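Local coordinates for ankyrin repeat domain-containing protein EMB506, chloroplastic (Arabidopsis thaliana, PDB 6JD6) that takes part in the first differentiation of proplastids during embryo development, is required for correct cotyledon and leaf margin development, and has molecular condensate scaffold activity, at residues A120-D129 and K157-K167; V219-K228 and F258-L267. All blocks are in the same frame, centred on the assembly; numbering follows the deposited sequence.

How the contacts relate
From the N terminus, the chain enters contact 1 at the end of helix 115-121 and the start of helix 125-133, in ANK 1. It then runs through helix 148-154 before helix 158-166 of ANK 2 comes back against 120-129 and closes a connection of 27 residues. The chain goes on through helices 181-187 and 191-199 and reaches contact 2, where 219-228 of ANK 4 meets 258-267 of ANK 5 across 29 residues. The two closures follow in series, neither nesting nor crossing. Their centres lie about 31 Å apart, and each ties one ankyrin repeat to the next, contact 2 at the C-terminal end of the stack.

Contact 1 of 2, residues A120-D129 and K157-K167; sequences ALSMQIQLMD and KEAVISHLLRK. With SO4 (sulfate ion), chain I.
A chi1 of 175° carries the His-163 ring beneath Ile-125 and up to Asp-129, while Ile-125 turns CG2 anti to its own N and lays that methyl on the ring. This is the join between successive ankyrin repeats: helix 125-133 of ANK 1 beside helix 158-166 of ANK 2, with the axes of segments 125-129 and 158-166 11.4 Å apart and 28° from parallel. The methyl sits over the ring centre, a CH-pi contact 8° off the normal. At the ring's edge, His-163 NE2 gives a nearly straight bond of 2.8 Å to Asp-129 OD1, on the syn side of the carboxylate. Asp-129 OD2 also makes a weak salt bridge to Lys-167 NZ at 3.4 Å. ND1 of His-163 donates to a sulfate, probably from the crystallisation liquor, that Arg-166 also grips, so both ring nitrogens are engaged and the ring's rotation is fixed. Two donating nitrogens would suit a protonated imidazole, probably favoured by the carboxylate and sulfate.

Further in, Val-160 is wedged among four side chains: CG1 meets Ala-120 CB at 3.8 Å and Met-128 SD, CG2 meets Ile-125 CG1 and Met-123 SD. Met-128 also sends CE across Leu-164 CD2. Met-123, with positive phi, is the C-prime residue of the Schellman motif ending helix 115-121. At that helix end, Lys-157 NZ donates in the carbonyl plane to a lone pair of Leu-121 O, 3.1 Å away.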
# COMPACT_ATOMS: atom_id res chain seq x y z
N ALA A 120 1.74 10.45 0.24
CA ALA A 120 2.68 9.54 0.89
C ALA A 120 3.17 8.47 -0.08
O ALA A 120 4.37 8.23 -0.19
CB ALA A 120 2.05 8.90 2.12
N LEU A 121 2.24 7.83 -0.79
CA LEU A 121 2.61 6.76 -1.70
C LEU A 121 3.35 7.27 -2.95
O LEU A 121 4.07 6.52 -3.60
CB LEU A 121 1.38 5.94 -2.10
CG LEU A 121 0.72 5.11 -0.98
CD1 LEU A 121 -0.55 4.44 -1.48
CD2 LEU A 121 1.68 4.07 -0.39
N SER A 122 3.16 8.55 -3.26
CA SER A 122 3.87 9.17 -4.39
C SER A 122 5.09 9.96 -3.94
O SER A 122 5.67 10.72 -4.72
CB SER A 122 2.93 10.06 -5.21
OG SER A 122 1.99 9.28 -5.94
N MET A 123 5.48 9.78 -2.67
CA MET A 123 6.70 10.37 -2.14
C MET A 123 6.70 11.90 -2.15
O MET A 123 7.72 12.52 -2.45
CB MET A 123 7.92 9.86 -2.92
CG MET A 123 8.10 8.36 -2.91
SD MET A 123 8.71 7.78 -1.32
CE MET A 123 9.93 9.04 -0.95
N GLN A 124 5.56 12.50 -1.83
CA GLN A 124 5.45 13.96 -1.86
C GLN A 124 5.45 14.54 -0.45
O GLN A 124 4.43 15.02 0.04
CB GLN A 124 4.17 14.37 -2.60
CG GLN A 124 4.15 13.99 -4.07
CD GLN A 124 4.90 14.98 -4.95
OE1 GLN A 124 5.82 15.66 -4.50
NE2 GLN A 124 4.50 15.07 -6.22
N ILE A 125 6.61 14.49 0.20
CA ILE A 125 6.72 14.87 1.60
C ILE A 125 6.37 16.34 1.86
O ILE A 125 5.59 16.64 2.76
CB ILE A 125 8.12 14.53 2.15
CG1 ILE A 125 8.26 13.02 2.32
CG2 ILE A 125 8.36 15.23 3.48
CD1 ILE A 125 9.61 12.58 2.83
N GLN A 126 6.92 17.24 1.06
CA GLN A 126 6.65 18.67 1.22
C GLN A 126 5.15 18.98 1.08
O GLN A 126 4.60 19.76 1.85
CB GLN A 126 7.47 19.50 0.23
CG GLN A 126 7.27 21.00 0.39
CD GLN A 126 7.62 21.49 1.79
OE1 GLN A 126 8.76 21.37 2.23
NE2 GLN A 126 6.62 22.03 2.48
N LEU A 127 4.50 18.35 0.11
CA LEU A 127 3.07 18.56 -0.09
C LEU A 127 2.25 18.03 1.09
O LEU A 127 1.21 18.60 1.44
CB LEU A 127 2.59 17.94 -1.40
CG LEU A 127 3.08 18.65 -2.67
CD1 LEU A 127 2.51 17.96 -3.90
CD2 LEU A 127 2.69 20.12 -2.64
N MET A 128 2.71 16.94 1.69
CA MET A 128 2.09 16.42 2.91
C MET A 128 2.19 17.45 4.03
O MET A 128 1.19 17.75 4.69
CB MET A 128 2.75 15.12 3.36
CG MET A 128 2.59 13.97 2.38
SD MET A 128 3.36 12.46 2.98
CE MET A 128 2.28 12.05 4.34
N ASP A 129 3.39 17.98 4.23
CA ASP A 129 3.62 18.99 5.26
C ASP A 129 2.71 20.21 5.08
O ASP A 129 2.18 20.73 6.05
CB ASP A 129 5.09 19.43 5.30
CG ASP A 129 6.00 18.37 5.92
OD1 ASP A 129 5.47 17.40 6.51
OD2 ASP A 129 7.23 18.52 5.84
N LYS A 157 7.03 2.81 2.00
CA LYS A 157 7.68 4.07 1.66
C LYS A 157 8.46 4.57 2.87
O LYS A 157 8.01 5.45 3.60
CB LYS A 157 6.61 5.10 1.27
CG LYS A 157 6.46 5.31 -0.23
CD LYS A 157 5.87 4.13 -0.98
CE LYS A 157 6.13 4.31 -2.48
NZ LYS A 157 5.14 3.67 -3.40
N GLU A 158 9.65 4.01 3.07
CA GLU A 158 10.33 4.14 4.36
C GLU A 158 10.80 5.55 4.73
O GLU A 158 10.81 5.90 5.91
CB GLU A 158 11.45 3.09 4.48
CG GLU A 158 10.91 1.66 4.49
CD GLU A 158 11.93 0.63 4.94
OE1 GLU A 158 11.64 -0.10 5.92
OE2 GLU A 158 13.01 0.53 4.32
N ALA A 159 11.17 6.36 3.74
CA ALA A 159 11.57 7.74 4.01
C ALA A 159 10.37 8.59 4.44
O ALA A 159 10.50 9.49 5.27
CB ALA A 159 12.25 8.35 2.80
N VAL A 160 9.21 8.30 3.87
CA VAL A 160 7.97 8.96 4.24
C VAL A 160 7.53 8.51 5.64
O VAL A 160 7.11 9.32 6.46
CB VAL A 160 6.85 8.67 3.22
CG1 VAL A 160 5.51 9.18 3.72
CG2 VAL A 160 7.19 9.31 1.87
N ILE A 161 7.66 7.21 5.89
CA ILE A 161 7.35 6.64 7.20
C ILE A 161 8.11 7.34 8.32
O ILE A 161 7.50 7.82 9.28
CB ILE A 161 7.66 5.13 7.23
CG1 ILE A 161 6.69 4.38 6.32
CG2 ILE A 161 7.60 4.60 8.66
CD1 ILE A 161 7.19 3.01 5.89
N SER A 162 9.43 7.42 8.19
CA SER A 162 10.25 8.04 9.23
C SER A 162 9.96 9.53 9.38
O SER A 162 10.04 10.07 10.48
CB SER A 162 11.74 7.80 8.95
OG SER A 162 12.15 8.47 7.77
N HIS A 163 9.62 10.19 8.27
CA HIS A 163 9.24 11.60 8.31
C HIS A 163 7.98 11.81 9.15
O HIS A 163 7.94 12.68 10.01
CB HIS A 163 9.02 12.15 6.90
CG HIS A 163 8.53 13.57 6.88
ND1 HIS A 163 9.37 14.65 6.97
CD2 HIS A 163 7.27 14.07 6.81
CE1 HIS A 163 8.66 15.76 6.94
NE2 HIS A 163 7.39 15.44 6.84
N LEU A 164 6.96 11.00 8.88
CA LEU A 164 5.70 11.06 9.60
C LEU A 164 5.88 10.83 11.10
O LEU A 164 5.30 11.54 11.92
CB LEU A 164 4.71 10.03 9.05
CG LEU A 164 4.08 10.35 7.69
CD1 LEU A 164 3.29 9.15 7.17
CD2 LEU A 164 3.19 11.57 7.80
N LEU A 165 6.70 9.84 11.45
CA LEU A 165 6.97 9.53 12.85
C LEU A 165 7.68 10.69 13.55
O LEU A 165 7.37 11.01 14.69
CB LEU A 165 7.80 8.25 12.98
CG LEU A 165 7.05 6.96 12.62
CD1 LEU A 165 7.99 5.77 12.60
CD2 LEU A 165 5.92 6.72 13.61
N ARG A 166 8.63 11.31 12.85
CA ARG A 166 9.33 12.46 13.42
C ARG A 166 8.38 13.63 13.61
O ARG A 166 8.55 14.43 14.53
CB ARG A 166 10.53 12.87 12.55
CG ARG A 166 11.73 11.94 12.68
CD ARG A 166 12.96 12.53 12.00
NE ARG A 166 12.74 12.76 10.58
CZ ARG A 166 12.91 11.84 9.63
NH1 ARG A 166 13.30 10.62 9.96
NH2 ARG A 166 12.69 12.15 8.36
N LYS A 167 7.37 13.72 12.74
CA LYS A 167 6.37 14.78 12.85
C LYS A 167 5.27 14.50 13.88
O LYS A 167 4.38 15.32 14.09
CB LYS A 167 5.76 15.10 11.48
CG LYS A 167 6.40 16.29 10.81
CD LYS A 167 5.49 16.92 9.77
CE LYS A 167 5.92 18.35 9.49
NZ LYS A 167 7.39 18.44 9.27
S SO4 I . 12.40 15.93 8.13
O1 SO4 I . 13.80 16.14 8.46
O2 SO4 I . 11.69 15.42 9.30
O3 SO4 I . 11.81 17.21 7.72
O4 SO4 I . 12.28 14.97 7.04

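Contact 2 of 2, residues V219-K228 and F258-L267; sequences VQSRNRDITK and FKSYDLVKLL. With SO4 (sulfate ion), chain C; SO4 (sulfate ion), chain H.
Leu-263 lays its CD1 methyl flat on the guanidinium of Arg-222, 3.4 Å above the plane and over its centre, the tight heart of this junction between ANK 4 and ANK 5. Bends at chi2 and chi3 fold the arginine back so that its edge meets the turn before helix 260-269. Arg-222 NE donates to Phe-258 O at 2.9 Å, in the carbonyl plane, and its NH1 reaches Val-219 O, which also takes Arg-222 N from the opposite face. Bonds from NH1 to Leu-250 O and from NH2 to Ala-251 O complete the grip on this buried charge. Were Arg-222 cut back to an alanine, Phe-258 O, Leu-250 O and Ala-251 O would probably lose these donors and a gap would open under the Leu-263 methyl. Arg-222, with positive phi, also closes the Schellman motif that follows helix 214-220, and the carbonyl O of Arg-222 receives Lys-259 NZ from above the plane at 2.9 Å.

The other side is looser and faces solvent. There Arg-224, bent at chi3, lies across the exposed side, Arg-224 NH1 making a 3.0 Å salt bridge with the anti side of Asp-262 OD2. NE and NH2 hold a sulfate, probably from the crystallisation liquor, that the backbone N of Arg-224 and Asp-225 also bind at the helix start. Leu-266 rests CD1 against Arg-224 O, 3.5 Å away.

The segments 224-228 and 260-267 run 13° from parallel, inside helices 224-232 and 260-269, while helix 247-252 packs against Val-219 and Leu-267 and helix 214-220 lies against Thr-227 and Ile-226.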
# COMPACT_ATOMS: atom_id res chain seq x y z
N VAL A 219 6.14 -14.98 11.05
CA VAL A 219 6.27 -16.40 10.75
C VAL A 219 5.54 -16.78 9.45
O VAL A 219 6.04 -17.57 8.66
CB VAL A 219 5.77 -17.25 11.94
CG1 VAL A 219 5.83 -18.72 11.60
CG2 VAL A 219 6.60 -16.94 13.18
N GLN A 220 4.36 -16.21 9.23
CA GLN A 220 3.64 -16.44 7.98
C GLN A 220 4.47 -16.00 6.77
O GLN A 220 4.46 -16.66 5.73
CB GLN A 220 2.30 -15.71 7.98
CG GLN A 220 1.38 -16.09 6.82
CD GLN A 220 0.22 -15.13 6.66
OE1 GLN A 220 0.41 -13.92 6.57
NE2 GLN A 220 -0.99 -15.67 6.64
N SER A 221 5.19 -14.89 6.92
CA SER A 221 6.03 -14.37 5.84
C SER A 221 7.32 -15.17 5.67
O SER A 221 8.07 -14.96 4.72
CB SER A 221 6.37 -12.89 6.08
OG SER A 221 7.38 -12.76 7.07
N ARG A 222 7.55 -16.10 6.60
CA ARG A 222 8.74 -16.97 6.61
C ARG A 222 10.04 -16.21 6.86
O ARG A 222 11.13 -16.75 6.66
CB ARG A 222 8.87 -17.83 5.34
CG ARG A 222 7.56 -18.41 4.81
CD ARG A 222 6.75 -19.05 5.92
NE ARG A 222 7.27 -20.35 6.33
CZ ARG A 222 6.84 -21.01 7.40
NH1 ARG A 222 5.91 -20.46 8.18
NH2 ARG A 222 7.33 -22.20 7.70
N ASN A 223 9.94 -14.97 7.32
CA ASN A 223 11.13 -14.15 7.52
C ASN A 223 11.82 -14.39 8.86
O ASN A 223 11.31 -14.01 9.91
CB ASN A 223 10.81 -12.67 7.36
CG ASN A 223 12.06 -11.83 7.18
OD1 ASN A 223 12.72 -11.46 8.15
ND2 ASN A 223 12.41 -11.55 5.92
N ARG A 224 12.99 -15.02 8.80
CA ARG A 224 13.76 -15.35 10.00
C ARG A 224 14.27 -14.12 10.75
O ARG A 224 14.19 -14.07 11.98
CB ARG A 224 14.92 -16.28 9.63
CG ARG A 224 14.47 -17.67 9.17
CD ARG A 224 15.61 -18.45 8.51
NE ARG A 224 16.03 -17.84 7.25
CZ ARG A 224 16.95 -18.35 6.45
NH1 ARG A 224 17.55 -19.49 6.76
NH2 ARG A 224 17.27 -17.73 5.32
N ASP A 225 14.81 -13.15 10.02
CA ASP A 225 15.34 -11.94 10.66
C ASP A 225 14.29 -11.17 11.45
O ASP A 225 14.55 -10.75 12.58
CB ASP A 225 15.98 -11.00 9.62
CG ASP A 225 17.33 -11.49 9.14
OD1 ASP A 225 17.90 -12.39 9.80
OD2 ASP A 225 17.82 -10.97 8.12
N ILE A 226 13.12 -10.98 10.86
CA ILE A 226 12.06 -10.22 11.52
C ILE A 226 11.41 -11.02 12.66
O ILE A 226 11.10 -10.46 13.71
CB ILE A 226 11.02 -9.72 10.51
CG1 ILE A 226 11.65 -8.62 9.64
CG2 ILE A 226 9.78 -9.18 11.22
CD1 ILE A 226 10.75 -8.12 8.53
N THR A 227 11.24 -12.32 12.46
CA THR A 227 10.77 -13.20 13.53
C THR A 227 11.71 -13.10 14.73
O THR A 227 11.26 -12.93 15.87
CB THR A 227 10.68 -14.67 13.07
OG1 THR A 227 9.67 -14.80 12.05
CG2 THR A 227 10.31 -15.59 14.24
N LYS A 228 13.01 -13.18 14.47
CA LYS A 228 14.01 -13.12 15.53
C LYS A 228 14.01 -11.78 16.26
O LYS A 228 14.09 -11.74 17.49
CB LYS A 228 15.41 -13.40 14.98
CG LYS A 228 16.51 -13.25 16.03
CD LYS A 228 17.85 -13.78 15.53
CE LYS A 228 18.89 -13.74 16.64
NZ LYS A 228 20.17 -14.41 16.26
N PHE A 258 10.01 -24.46 3.13
CA PHE A 258 9.52 -23.12 3.40
C PHE A 258 10.21 -22.52 4.63
O PHE A 258 9.62 -21.72 5.35
CB PHE A 258 8.00 -23.12 3.62
CG PHE A 258 7.20 -23.19 2.34
CD1 PHE A 258 6.79 -22.04 1.70
CD2 PHE A 258 6.86 -24.42 1.80
CE1 PHE A 258 6.06 -22.11 0.53
CE2 PHE A 258 6.12 -24.49 0.63
CZ PHE A 258 5.73 -23.34 -0.01
N LYS A 259 11.46 -22.94 4.85
CA LYS A 259 12.25 -22.47 5.99
C LYS A 259 11.58 -22.79 7.32
O LYS A 259 11.80 -22.11 8.32
CB LYS A 259 12.54 -20.97 5.86
CG LYS A 259 13.43 -20.63 4.66
CD LYS A 259 12.98 -19.37 3.96
CE LYS A 259 13.29 -18.13 4.78
NZ LYS A 259 12.63 -16.93 4.21
N SER A 260 10.77 -23.85 7.33
CA SER A 260 9.95 -24.19 8.48
C SER A 260 10.78 -24.58 9.70
O SER A 260 10.49 -24.15 10.81
CB SER A 260 8.97 -25.30 8.13
OG SER A 260 8.06 -24.87 7.14
N TYR A 261 11.80 -25.40 9.49
CA TYR A 261 12.62 -25.85 10.60
C TYR A 261 13.38 -24.70 11.27
O TYR A 261 13.48 -24.65 12.49
CB TYR A 261 13.60 -26.95 10.18
CG TYR A 261 14.39 -27.48 11.35
CD1 TYR A 261 13.81 -28.34 12.27
CD2 TYR A 261 15.71 -27.10 11.56
CE1 TYR A 261 14.52 -28.81 13.35
CE2 TYR A 261 16.43 -27.58 12.64
CZ TYR A 261 15.82 -28.43 13.53
OH TYR A 261 16.52 -28.91 14.62
N ASP A 262 13.91 -23.79 10.46
CA ASP A 262 14.62 -22.64 10.99
C ASP A 262 13.71 -21.78 11.86
O ASP A 262 14.11 -21.32 12.93
CB ASP A 262 15.21 -21.79 9.86
CG ASP A 262 16.41 -22.44 9.21
OD1 ASP A 262 16.99 -23.37 9.82
OD2 ASP A 262 16.77 -22.03 8.09
N LEU A 263 12.49 -21.55 11.38
CA LEU A 263 11.52 -20.77 12.13
C LEU A 263 11.13 -21.45 13.44
O LEU A 263 11.05 -20.80 14.49
CB LEU A 263 10.29 -20.49 11.26
CG LEU A 263 10.55 -19.52 10.10
CD1 LEU A 263 9.41 -19.55 9.10
CD2 LEU A 263 10.77 -18.10 10.62
N VAL A 264 10.91 -22.76 13.39
CA VAL A 264 10.59 -23.54 14.58
C VAL A 264 11.71 -23.42 15.61
O VAL A 264 11.46 -23.24 16.80
CB VAL A 264 10.36 -25.03 14.24
CG1 VAL A 264 10.47 -25.91 15.49
CG2 VAL A 264 9.02 -25.22 13.56
N LYS A 265 12.94 -23.51 15.13
CA LYS A 265 14.12 -23.40 15.97
C LYS A 265 14.15 -22.05 16.70
O LYS A 265 14.34 -22.00 17.91
CB LYS A 265 15.38 -23.61 15.13
CG LYS A 265 16.68 -23.62 15.90
CD LYS A 265 17.73 -24.45 15.18
CE LYS A 265 17.86 -24.04 13.71
NZ LYS A 265 18.94 -24.80 13.02
N LEU A 266 13.96 -20.97 15.95
CA LEU A 266 13.86 -19.63 16.54
C LEU A 266 12.76 -19.56 17.61
O LEU A 266 12.94 -18.94 18.65
CB LEU A 266 13.58 -18.59 15.46
CG LEU A 266 14.74 -18.20 14.55
CD1 LEU A 266 14.27 -17.25 13.46
CD2 LEU A 266 15.87 -17.58 15.35
N LEU A 267 11.63 -20.19 17.33
CA LEU A 267 10.47 -20.12 18.22
C LEU A 267 10.64 -20.98 19.47
O LEU A 267 9.94 -20.78 20.46
CB LEU A 267 9.20 -20.52 17.47
CG LEU A 267 8.72 -19.52 16.41
CD1 LEU A 267 7.71 -20.17 15.48
CD2 LEU A 267 8.12 -18.29 17.08
S SO4 C . 15.22 -14.45 6.02
O1 SO4 C . 16.43 -14.98 5.40
O2 SO4 C . 15.57 -13.61 7.16
O3 SO4 C . 14.48 -13.65 5.05
O4 SO4 C . 14.38 -15.58 6.44
S SO4 H . 13.35 -26.37 6.00
O1 SO4 H . 14.08 -27.63 5.88
O2 SO4 H . 14.02 -25.51 6.98
O3 SO4 H . 13.33 -25.70 4.70
O4 SO4 H . 11.98 -26.64 6.43